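Local coordinates for protein tannase (Fusobacterium nucleatum subsp. nucleatum ATCC 25586, PDB 6YQ4) that probably hydrolyses gallotannins, as a tannase of the alpha/beta-hydrolase clan that gives the bacterium detoxicant activity against these plant polyphenols, at residues T301-I306 against I451-A456; R313-G318 against N333-V338; N367-K372 against K415-M420; W436-G441 against L457-S462. All coordinates share one frame; numbering follows the deposited sequence.

In the fold
Contacts 1 and 4 lie side by side, their centres about 9 Å apart, because both use helix 450-461: A453 meets helix 298-316, while L459 meets strand 435-439. P452 CG packs on H440 CB at 3.7 Å where they join. Contact 2 continues along helix 298-316, its centre about 18 Å from that of contact 1, and S304 CB approaches V338 O to 3.3 Å between them. Contact 3 stands apart, its centre about 43 Å from that of contact 2 across the chain's centre. All four are away from the magnesium site at D150, M153 and G155. H440 leads from contact 4 toward D444, which probably forms a catalytic triad with S166 and H476.

Contact 1 (T301-I306 against I451-A456); sequences TYLSII and IPAILA
L303 and A453 lie where the segments 301-306 and 451-456 of helices 298-316 and 450-461 cross, their axes at 102° and 11.4 Å apart and the two CA atoms at 7.7 Å. The small methyl group of A453 is the whole contribution of the second helix at van der Waals range. Three side chains of the first helix converge on it, and the contact is purely apolar, with no hydrogen bond between the segments. L303 comes closest through one branch, its CD2 lying 3.8 Å from A453 CB. With CG beside the backbone N (chi1 -73°), the leucine reaches the neighbouring helix by that methyl, although its CB does not point straight there. I306, one turn further on, extends its CD1 to 4.2 Å from A453 CB; here CB is already directed at the partner. Y302 brings the rim of its ring: CE2 is 4.3 Å from A453 CB, which lies near the ring plane and not over a face. The ring thus passes alongside the alanine, and its OH runs on to pack against L457 CD2 at 3.7 Å. The three larger side chains of helix 298-316 thus gather round a single methyl group. Around this point, helix 212-223 receives L303 on W221 and M222 and I451 on A215 and A218, helix 259-279 packs on I454, and F468 of strand 465-469 touches I306, P452 and A456.

Contact 2 (R313-G318 against N333-V338); sequences RALREG and NKVVAV
L315 touches the backbone of N333 and the side chain of V335, both through its CD1 methyl. That carbon is 3.8 Å from N333 O and 4.1 Å from V335 CG2, and the leucine and valine side chains cross at about a right angle. The branch of V335 that does the touching, CG2, is held beside its own backbone N by a chi1 of 174°, which turns it to the helix. No hydrogen bond links the two segments themselves, but one from V335 N to N312 OD1, on the helix one turn before L315, also ties the strand to the helix. V335 also packs on R308 and I330, while I321 adds another apolar neighbour to L315. The helix stops soon after L315. G318 adopts a positive phi of 71° and closes a Schellman motif, its N bonded to L315 O at 2.9 Å, so the residue that makes the contact also takes part in ending the helix. Further along the strand, V338 rests on S304 and I307 of the same helix. The contact therefore lays a two-stranded antiparallel hairpin, strands 328-330 and 335-338, along helix 298-316 from S304 to L315, with V336 and A337 both facing T329 in a classic beta bulge.

Contact 3 (N367-K372 against K415-M420); sequences NLFGDK and KNIIKM
F369 packs against I417 and I418 just where the chain leaves helix 364-368, joining that helix end to helix 415-420. Both belong to the long insertion between strands 202-206 and 435-439, neighbours in the central alpha/beta-hydrolase sheet; in related tannases such an insertion forms the lid, and it probably does so here. The direct interactions are apolar. A chi1 of -75° sets CG of F369 beside the backbone N and carries the ring across to the second helix. One face of the ring lies against I418, with CE1 4.2 Å from I418 CG1, and CE1 is also 3.9 Å from the CA of that residue. L368 CD2 sits 4.2 Å above the opposite face, offset toward the rim, so the ring is held between an isoleucine of the partner helix and a leucine of its own segment. F379 meets the same ring with planes at about 40°. Polar interactions lie to either end of the F369 segment and involve residues outside the pair: N367 OD1 accepts a hydrogen bond from R119 NH1, and D371 OD2 forms a salt bridge with K377 NZ. At the ring edge the apolar and polar surroundings meet: CD1 is 4.3 Å from I417 CG2, while I417 O lies near the ring plane, 3.9 Å from CE1.

Contact 4 (W436-G441 against L457-S462); sequences WRIRHG and LKLKNS
One turn on from L459, whose methyl groups meet W436 and I438, S462 OG donates to K458 O at 2.7 Å at the end of the helix, tilted 24° from the carbonyl plane. L459 carries the contact itself. Its CD2 stands over the six-membered ring of W436 as a CH-pi contact, 3.5 Å from the centroid and 15° off the ring normal, and comes to 3.4 Å from W436 CE2. The second branch reaches the same indole nearer the backbone, CD1 lying 3.5 Å from W436 CE3, so both methyls of the leucine fork lie on the same face of the indole, and the two side chains cross at about a right angle. CD1 also touches I438 CD1 at 4.0 Å, which makes L459 the bridge between two residues of one strand. A hydrogen bond from W436 NE1 to T433 O helps to fix the rotation of the indole. The alternate residues of the strand, R437 and R439, take the other face of the sheet, where their guanidinium groups lie over one another, displaced toward the rim. R439 NH1 turns back to I438 O at 2.9 Å, approaching from above the carbonyl plane, and D481 forms a salt bridge with R437 NH2, which probably eases the charge of the pair. Helix 450-461 thus packs on one face of strand 435-439 within the beta-alpha-beta unit completed by strand 465-469, whose V466 also meets L459, while helix 482-493 packs on R437 from the opposite face and strands 202-206 and 465-469 flank strand 435-439 in the sheet.

Contact 1 (T301-I306 against I451-A456)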
# COMPACT_ATOMS: atom_id res chain seq x y z
N THR A 301 -15.01 -11.46 15.61
CA THR A 301 -14.56 -11.22 16.99
C THR A 301 -13.10 -10.79 17.02
O THR A 301 -12.70 -9.96 17.84
CB THR A 301 -14.79 -12.49 17.83
OG1 THR A 301 -16.20 -12.72 17.98
CG2 THR A 301 -14.17 -12.38 19.23
N TYR A 302 -12.29 -11.35 16.13
CA TYR A 302 -10.91 -10.89 15.99
C TYR A 302 -10.85 -9.42 15.59
O TYR A 302 -10.09 -8.63 16.17
CB TYR A 302 -10.18 -11.76 14.96
CG TYR A 302 -8.79 -11.28 14.64
CD1 TYR A 302 -7.72 -11.60 15.47
CD2 TYR A 302 -8.54 -10.49 13.54
CE1 TYR A 302 -6.46 -11.15 15.20
CE2 TYR A 302 -7.27 -10.04 13.26
CZ TYR A 302 -6.24 -10.38 14.09
OH TYR A 302 -4.98 -9.94 13.80
N LEU A 303 -11.64 -9.02 14.58
CA LEU A 303 -11.61 -7.62 14.16
C LEU A 303 -12.03 -6.69 15.28
O LEU A 303 -11.43 -5.63 15.48
CB LEU A 303 -12.52 -7.41 12.95
CG LEU A 303 -12.09 -7.92 11.60
CD1 LEU A 303 -12.68 -6.98 10.58
CD2 LEU A 303 -10.59 -7.92 11.53
N SER A 304 -13.08 -7.07 16.01
CA SER A 304 -13.57 -6.20 17.06
C SER A 304 -12.49 -5.98 18.12
O SER A 304 -12.45 -4.92 18.74
CB SER A 304 -14.84 -6.79 17.67
OG SER A 304 -14.53 -7.75 18.67
N ILE A 305 -11.60 -6.95 18.30
CA ILE A 305 -10.54 -6.79 19.30
C ILE A 305 -9.51 -5.78 18.83
O ILE A 305 -8.99 -4.99 19.63
CB ILE A 305 -9.91 -8.16 19.63
CG1 ILE A 305 -10.97 -9.06 20.26
CG2 ILE A 305 -8.79 -7.99 20.60
CD1 ILE A 305 -10.52 -10.50 20.46
N ILE A 306 -9.21 -5.75 17.53
CA ILE A 306 -8.37 -4.68 16.97
C ILE A 306 -8.95 -3.32 17.34
O ILE A 306 -8.21 -2.40 17.73
CB ILE A 306 -8.27 -4.83 15.45
CG1 ILE A 306 -7.47 -6.05 15.07
CG2 ILE A 306 -7.63 -3.60 14.81
CD1 ILE A 306 -7.56 -6.25 13.57
N ILE A 451 -9.18 -6.29 5.21
CA ILE A 451 -8.21 -6.59 4.15
C ILE A 451 -6.79 -6.48 4.70
O ILE A 451 -6.01 -7.43 4.55
CB ILE A 451 -8.41 -5.69 2.91
CG1 ILE A 451 -9.67 -6.07 2.14
CG2 ILE A 451 -7.18 -5.81 1.98
CD1 ILE A 451 -9.45 -7.32 1.24
N PRO A 452 -6.38 -5.35 5.30
CA PRO A 452 -5.06 -5.34 5.94
C PRO A 452 -4.94 -6.33 7.09
O PRO A 452 -3.87 -6.93 7.26
CB PRO A 452 -4.88 -3.88 6.42
CG PRO A 452 -6.28 -3.30 6.48
CD PRO A 452 -7.04 -4.02 5.37
N ALA A 453 -6.02 -6.54 7.86
CA ALA A 453 -6.00 -7.59 8.90
C ALA A 453 -5.69 -8.96 8.31
O ALA A 453 -4.87 -9.71 8.87
CB ALA A 453 -7.35 -7.66 9.64
N ILE A 454 -6.34 -9.31 7.19
CA ILE A 454 -6.07 -10.59 6.54
C ILE A 454 -4.62 -10.67 6.06
O ILE A 454 -3.98 -11.72 6.17
CB ILE A 454 -7.05 -10.82 5.37
CG1 ILE A 454 -8.41 -11.27 5.89
CG2 ILE A 454 -6.47 -11.79 4.34
CD1 ILE A 454 -9.48 -11.15 4.80
N LEU A 455 -4.07 -9.58 5.54
CA LEU A 455 -2.65 -9.59 5.19
C LEU A 455 -1.79 -9.86 6.42
O LEU A 455 -0.90 -10.72 6.41
CB LEU A 455 -2.26 -8.27 4.55
CG LEU A 455 -0.80 -8.03 4.17
CD1 LEU A 455 -0.46 -8.84 2.95
CD2 LEU A 455 -0.61 -6.55 3.88
N ALA A 456 -2.06 -9.12 7.50
CA ALA A 456 -1.34 -9.29 8.75
C ALA A 456 -1.46 -10.72 9.27
O ALA A 456 -0.48 -11.30 9.75
CB ALA A 456 -1.84 -8.26 9.76

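Contact 2 (R313-G318 against N333-V338)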
# COMPACT_ATOMS: atom_id res chain seq x y z
N ARG A 313 -6.05 2.31 23.57
CA ARG A 313 -4.88 3.17 23.46
C ARG A 313 -5.29 4.63 23.43
O ARG A 313 -4.66 5.47 24.08
CB ARG A 313 -4.07 2.80 22.22
CG ARG A 313 -2.91 3.74 21.91
CD ARG A 313 -1.93 3.08 20.92
NE ARG A 313 -1.18 1.98 21.55
CZ ARG A 313 -1.36 0.68 21.29
NH1 ARG A 313 -0.62 -0.23 21.92
NH2 ARG A 313 -2.26 0.29 20.40
N ALA A 314 -6.36 4.94 22.70
CA ALA A 314 -6.84 6.32 22.63
C ALA A 314 -7.18 6.85 24.02
O ALA A 314 -6.78 7.95 24.39
CB ALA A 314 -8.04 6.42 21.70
N LEU A 315 -7.92 6.05 24.80
CA LEU A 315 -8.24 6.44 26.17
C LEU A 315 -6.98 6.75 26.97
O LEU A 315 -6.89 7.79 27.63
CB LEU A 315 -9.05 5.33 26.83
CG LEU A 315 -10.50 5.22 26.33
CD1 LEU A 315 -11.24 4.09 27.02
CD2 LEU A 315 -11.21 6.55 26.53
N ARG A 316 -5.97 5.86 26.91
CA ARG A 316 -4.74 6.10 27.66
C ARG A 316 -4.08 7.41 27.25
O ARG A 316 -3.35 8.01 28.06
CB ARG A 316 -3.76 4.95 27.48
CG ARG A 316 -4.20 3.64 28.13
CD ARG A 316 -3.06 2.64 28.15
NE ARG A 316 -2.66 2.23 26.81
CZ ARG A 316 -3.28 1.28 26.12
NH1 ARG A 316 -2.87 0.96 24.90
NH2 ARG A 316 -4.31 0.65 26.67
N GLU A 317 -4.33 7.88 26.02
CA GLU A 317 -3.76 9.11 25.50
C GLU A 317 -4.69 10.31 25.66
O GLU A 317 -4.38 11.39 25.16
CB GLU A 317 -3.40 8.94 24.02
CG GLU A 317 -2.26 7.99 23.75
CD GLU A 317 -2.19 7.60 22.30
OE1 GLU A 317 -1.23 6.91 21.89
OE2 GLU A 317 -3.11 8.00 21.56
N GLY A 318 -5.82 10.13 26.33
CA GLY A 318 -6.76 11.22 26.48
C GLY A 318 -7.49 11.62 25.22
O GLY A 318 -8.00 12.74 25.15
N ASN A 333 -13.64 2.34 33.00
CA ASN A 333 -13.06 3.22 31.99
C ASN A 333 -12.03 2.51 31.12
O ASN A 333 -11.05 3.11 30.67
CB ASN A 333 -12.46 4.48 32.63
CG ASN A 333 -13.34 5.69 32.43
OD1 ASN A 333 -13.40 6.26 31.34
ND2 ASN A 333 -14.05 6.09 33.49
N LYS A 334 -12.24 1.21 30.90
CA LYS A 334 -11.58 0.48 29.82
C LYS A 334 -12.64 -0.13 28.92
O LYS A 334 -13.67 -0.61 29.40
CB LYS A 334 -10.64 -0.61 30.35
CG LYS A 334 -9.43 -0.09 31.11
CD LYS A 334 -9.04 -1.00 32.27
CE LYS A 334 -8.43 -0.23 33.43
NZ LYS A 334 -9.40 -0.05 34.56
N VAL A 335 -12.41 -0.09 27.61
CA VAL A 335 -13.26 -0.81 26.68
C VAL A 335 -12.96 -2.30 26.83
O VAL A 335 -11.82 -2.73 26.65
CB VAL A 335 -13.03 -0.33 25.24
CG1 VAL A 335 -13.81 -1.19 24.24
CG2 VAL A 335 -13.38 1.15 25.11
N VAL A 336 -13.97 -3.09 27.20
CA VAL A 336 -13.80 -4.54 27.32
C VAL A 336 -14.49 -5.32 26.22
O VAL A 336 -14.23 -6.53 26.09
CB VAL A 336 -14.25 -5.06 28.71
CG1 VAL A 336 -13.50 -4.33 29.84
CG2 VAL A 336 -15.77 -4.93 28.88
N ALA A 337 -15.33 -4.69 25.41
CA ALA A 337 -16.01 -5.38 24.32
C ALA A 337 -16.42 -4.34 23.29
O ALA A 337 -16.73 -3.20 23.64
CB ALA A 337 -17.24 -6.16 24.80
N VAL A 338 -16.41 -4.74 22.01
CA VAL A 338 -16.76 -3.88 20.88
C VAL A 338 -17.75 -4.63 20.00
O VAL A 338 -17.41 -5.69 19.46
CB VAL A 338 -15.53 -3.48 20.04
CG1 VAL A 338 -15.96 -2.80 18.74
CG2 VAL A 338 -14.63 -2.58 20.83

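Contact 3 (N367-K372 against K415-M420)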
# COMPACT_ATOMS: atom_id res chain seq x y z
N ASN A 367 -9.19 0.63 -13.88
CA ASN A 367 -8.23 1.27 -14.77
C ASN A 367 -6.84 0.65 -14.65
O ASN A 367 -6.11 0.62 -15.64
CB ASN A 367 -8.19 2.77 -14.48
CG ASN A 367 -7.45 3.53 -15.52
OD1 ASN A 367 -6.27 3.79 -15.38
ND2 ASN A 367 -8.13 3.87 -16.61
N LEU A 368 -6.45 0.16 -13.45
CA LEU A 368 -5.15 -0.50 -13.29
C LEU A 368 -5.06 -1.78 -14.12
O LEU A 368 -3.98 -2.10 -14.64
CB LEU A 368 -4.87 -0.82 -11.81
CG LEU A 368 -3.80 -1.87 -11.40
CD1 LEU A 368 -2.40 -1.38 -11.73
CD2 LEU A 368 -3.88 -2.30 -9.88
N PHE A 369 -6.18 -2.49 -14.30
CA PHE A 369 -6.20 -3.78 -14.98
C PHE A 369 -6.58 -3.68 -16.45
O PHE A 369 -6.86 -4.70 -17.08
CB PHE A 369 -7.14 -4.75 -14.26
CG PHE A 369 -6.56 -5.30 -12.97
CD1 PHE A 369 -5.39 -6.03 -12.98
CD2 PHE A 369 -7.15 -5.02 -11.75
CE1 PHE A 369 -4.84 -6.49 -11.82
CE2 PHE A 369 -6.62 -5.51 -10.58
CZ PHE A 369 -5.46 -6.24 -10.61
N GLY A 370 -6.59 -2.48 -17.03
CA GLY A 370 -6.53 -2.40 -18.48
C GLY A 370 -5.22 -2.97 -19.01
O GLY A 370 -4.39 -3.44 -18.22
N ASP A 371 -5.02 -2.96 -20.32
CA ASP A 371 -3.75 -3.39 -20.90
C ASP A 371 -3.38 -2.42 -22.03
O ASP A 371 -3.93 -1.31 -22.13
CB ASP A 371 -3.82 -4.86 -21.33
CG ASP A 371 -4.87 -5.12 -22.42
OD1 ASP A 371 -5.36 -4.15 -23.03
OD2 ASP A 371 -5.20 -6.31 -22.67
N LYS A 372 -2.43 -2.83 -22.88
CA LYS A 372 -1.85 -1.92 -23.87
C LYS A 372 -2.91 -1.25 -24.73
O LYS A 372 -2.72 -0.13 -25.20
CB LYS A 372 -0.85 -2.67 -24.77
CG LYS A 372 0.18 -3.52 -24.00
CD LYS A 372 1.29 -4.05 -24.91
CE LYS A 372 2.50 -4.57 -24.11
NZ LYS A 372 3.67 -4.88 -24.99
N LYS A 415 -5.57 -13.66 -15.64
CA LYS A 415 -5.50 -14.23 -14.29
C LYS A 415 -4.11 -14.09 -13.70
O LYS A 415 -3.97 -13.82 -12.50
CB LYS A 415 -5.94 -15.70 -14.30
CG LYS A 415 -7.45 -15.95 -14.60
CD LYS A 415 -7.85 -15.45 -16.01
CE LYS A 415 -7.21 -16.31 -17.08
NZ LYS A 415 -6.95 -15.51 -18.27
N ASN A 416 -3.07 -14.22 -14.53
CA ASN A 416 -1.69 -14.13 -14.09
C ASN A 416 -1.29 -12.71 -13.70
O ASN A 416 -0.36 -12.53 -12.89
CB ASN A 416 -0.78 -14.69 -15.18
CG ASN A 416 0.69 -14.64 -14.81
OD1 ASN A 416 1.53 -14.18 -15.59
ND2 ASN A 416 1.02 -15.11 -13.61
N ILE A 417 -1.99 -11.71 -14.21
CA ILE A 417 -1.72 -10.33 -13.84
C ILE A 417 -2.49 -9.94 -12.58
O ILE A 417 -1.99 -9.19 -11.74
CB ILE A 417 -2.04 -9.40 -15.03
CG1 ILE A 417 -1.08 -9.73 -16.19
CG2 ILE A 417 -1.91 -7.95 -14.63
CD1 ILE A 417 -1.20 -8.83 -17.38
N ILE A 418 -3.71 -10.44 -12.43
CA ILE A 418 -4.39 -10.29 -11.14
C ILE A 418 -3.52 -10.89 -10.04
O ILE A 418 -3.35 -10.28 -8.97
CB ILE A 418 -5.78 -10.94 -11.19
CG1 ILE A 418 -6.61 -10.30 -12.32
CG2 ILE A 418 -6.48 -10.79 -9.86
CD1 ILE A 418 -8.03 -10.82 -12.42
N LYS A 419 -2.93 -12.06 -10.29
CA LYS A 419 -2.07 -12.71 -9.31
C LYS A 419 -0.87 -11.83 -8.95
O LYS A 419 -0.59 -11.58 -7.77
CB LYS A 419 -1.58 -14.05 -9.82
CG LYS A 419 -0.70 -14.74 -8.81
CD LYS A 419 0.12 -15.90 -9.41
CE LYS A 419 1.30 -16.23 -8.48
NZ LYS A 419 1.96 -17.50 -8.82
N MET A 420 -0.16 -11.34 -9.98
CA MET A 420 1.06 -10.58 -9.75
C MET A 420 0.86 -9.30 -8.96
O MET A 420 1.86 -8.70 -8.52
CB MET A 420 1.72 -10.22 -11.08
CG MET A 420 2.57 -11.35 -11.66
SD MET A 420 3.36 -10.81 -13.19
CE MET A 420 2.10 -11.35 -14.33

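Contact 4 (W436-G441 against L457-S462)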
# COMPACT_ATOMS: atom_id res chain seq x y z
N TRP A 436 7.53 -6.47 8.99
CA TRP A 436 6.35 -5.87 8.35
C TRP A 436 5.69 -4.94 9.35
O TRP A 436 5.37 -5.37 10.46
CB TRP A 436 5.33 -6.94 7.90
CG TRP A 436 5.91 -7.93 6.93
CD1 TRP A 436 6.85 -8.90 7.18
CD2 TRP A 436 5.60 -8.02 5.54
NE1 TRP A 436 7.15 -9.57 6.02
CE2 TRP A 436 6.40 -9.05 5.00
CE3 TRP A 436 4.74 -7.31 4.69
CZ2 TRP A 436 6.33 -9.41 3.65
CZ3 TRP A 436 4.67 -7.68 3.36
CH2 TRP A 436 5.47 -8.71 2.85
N ARG A 437 5.48 -3.69 8.95
CA ARG A 437 4.72 -2.73 9.73
C ARG A 437 3.54 -2.27 8.89
O ARG A 437 3.72 -1.78 7.77
CB ARG A 437 5.59 -1.54 10.17
CG ARG A 437 4.92 -0.66 11.21
CD ARG A 437 5.69 0.61 11.38
NE ARG A 437 5.25 1.43 12.50
CZ ARG A 437 4.60 2.59 12.38
NH1 ARG A 437 4.26 3.06 11.17
NH2 ARG A 437 4.28 3.28 13.47
N ILE A 438 2.33 -2.45 9.42
CA ILE A 438 1.09 -2.27 8.69
C ILE A 438 0.19 -1.39 9.55
O ILE A 438 0.08 -1.61 10.77
CB ILE A 438 0.41 -3.62 8.39
CG1 ILE A 438 1.23 -4.45 7.40
CG2 ILE A 438 -0.96 -3.45 7.82
CD1 ILE A 438 0.75 -5.90 7.32
N ARG A 439 -0.38 -0.35 8.94
CA ARG A 439 -1.24 0.59 9.63
C ARG A 439 -2.49 0.76 8.81
O ARG A 439 -2.41 0.97 7.60
CB ARG A 439 -0.58 1.97 9.83
CG ARG A 439 0.51 2.06 10.93
CD ARG A 439 -0.03 1.63 12.31
NE ARG A 439 0.99 1.62 13.36
CZ ARG A 439 1.74 0.55 13.68
NH1 ARG A 439 1.60 -0.60 13.02
NH2 ARG A 439 2.62 0.63 14.67
N HIS A 440 -3.65 0.70 9.45
CA HIS A 440 -4.90 1.08 8.79
C HIS A 440 -5.77 1.79 9.80
O HIS A 440 -6.11 1.20 10.83
CB HIS A 440 -5.62 -0.14 8.20
CG HIS A 440 -6.87 0.22 7.46
ND1 HIS A 440 -6.91 0.39 6.10
CD2 HIS A 440 -8.13 0.48 7.91
CE1 HIS A 440 -8.13 0.72 5.73
NE2 HIS A 440 -8.89 0.77 6.81
N GLY A 441 -6.13 3.03 9.52
CA GLY A 441 -6.79 3.85 10.52
C GLY A 441 -8.19 3.37 10.85
O GLY A 441 -8.94 2.89 10.00
N LEU A 457 -2.63 -11.34 9.15
CA LEU A 457 -2.76 -12.71 9.68
C LEU A 457 -1.94 -13.69 8.86
O LEU A 457 -1.33 -14.62 9.41
CB LEU A 457 -4.22 -13.15 9.70
CG LEU A 457 -5.10 -12.49 10.75
CD1 LEU A 457 -6.59 -12.46 10.33
CD2 LEU A 457 -4.89 -13.19 12.05
N LYS A 458 -2.00 -13.54 7.54
CA LYS A 458 -1.28 -14.43 6.64
C LYS A 458 0.21 -14.36 6.90
O LYS A 458 0.89 -15.40 6.92
CB LYS A 458 -1.62 -14.05 5.20
CG LYS A 458 -0.97 -14.90 4.16
CD LYS A 458 -1.49 -16.31 4.23
CE LYS A 458 -0.72 -17.19 3.25
NZ LYS A 458 -0.86 -18.66 3.55
N LEU A 459 0.73 -13.17 7.16
CA LEU A 459 2.17 -13.06 7.44
C LEU A 459 2.53 -13.68 8.80
O LEU A 459 3.56 -14.35 8.93
CB LEU A 459 2.59 -11.60 7.39
CG LEU A 459 2.49 -10.88 6.06
CD1 LEU A 459 2.32 -9.37 6.27
CD2 LEU A 459 3.73 -11.16 5.24
N LYS A 460 1.72 -13.44 9.83
CA LYS A 460 1.96 -14.07 11.12
C LYS A 460 1.90 -15.59 11.01
O LYS A 460 2.74 -16.30 11.59
CB LYS A 460 0.95 -13.57 12.14
CG LYS A 460 1.06 -12.10 12.44
CD LYS A 460 0.04 -11.68 13.46
CE LYS A 460 0.53 -11.94 14.88
NZ LYS A 460 0.72 -10.62 15.53
N ASN A 461 0.90 -16.10 10.29
CA ASN A 461 0.73 -17.55 10.19
C ASN A 461 1.91 -18.19 9.47
O ASN A 461 2.13 -19.40 9.63
CB ASN A 461 -0.58 -17.88 9.48
CG ASN A 461 -1.81 -17.59 10.34
OD1 ASN A 461 -2.93 -17.67 9.86
ND2 ASN A 461 -1.61 -17.26 11.61
N SER A 462 2.66 -17.40 8.70
CA SER A 462 3.83 -17.82 7.96
C SER A 462 5.14 -17.51 8.67
O SER A 462 6.21 -17.68 8.07
CB SER A 462 3.85 -17.19 6.56
OG SER A 462 2.58 -17.24 5.93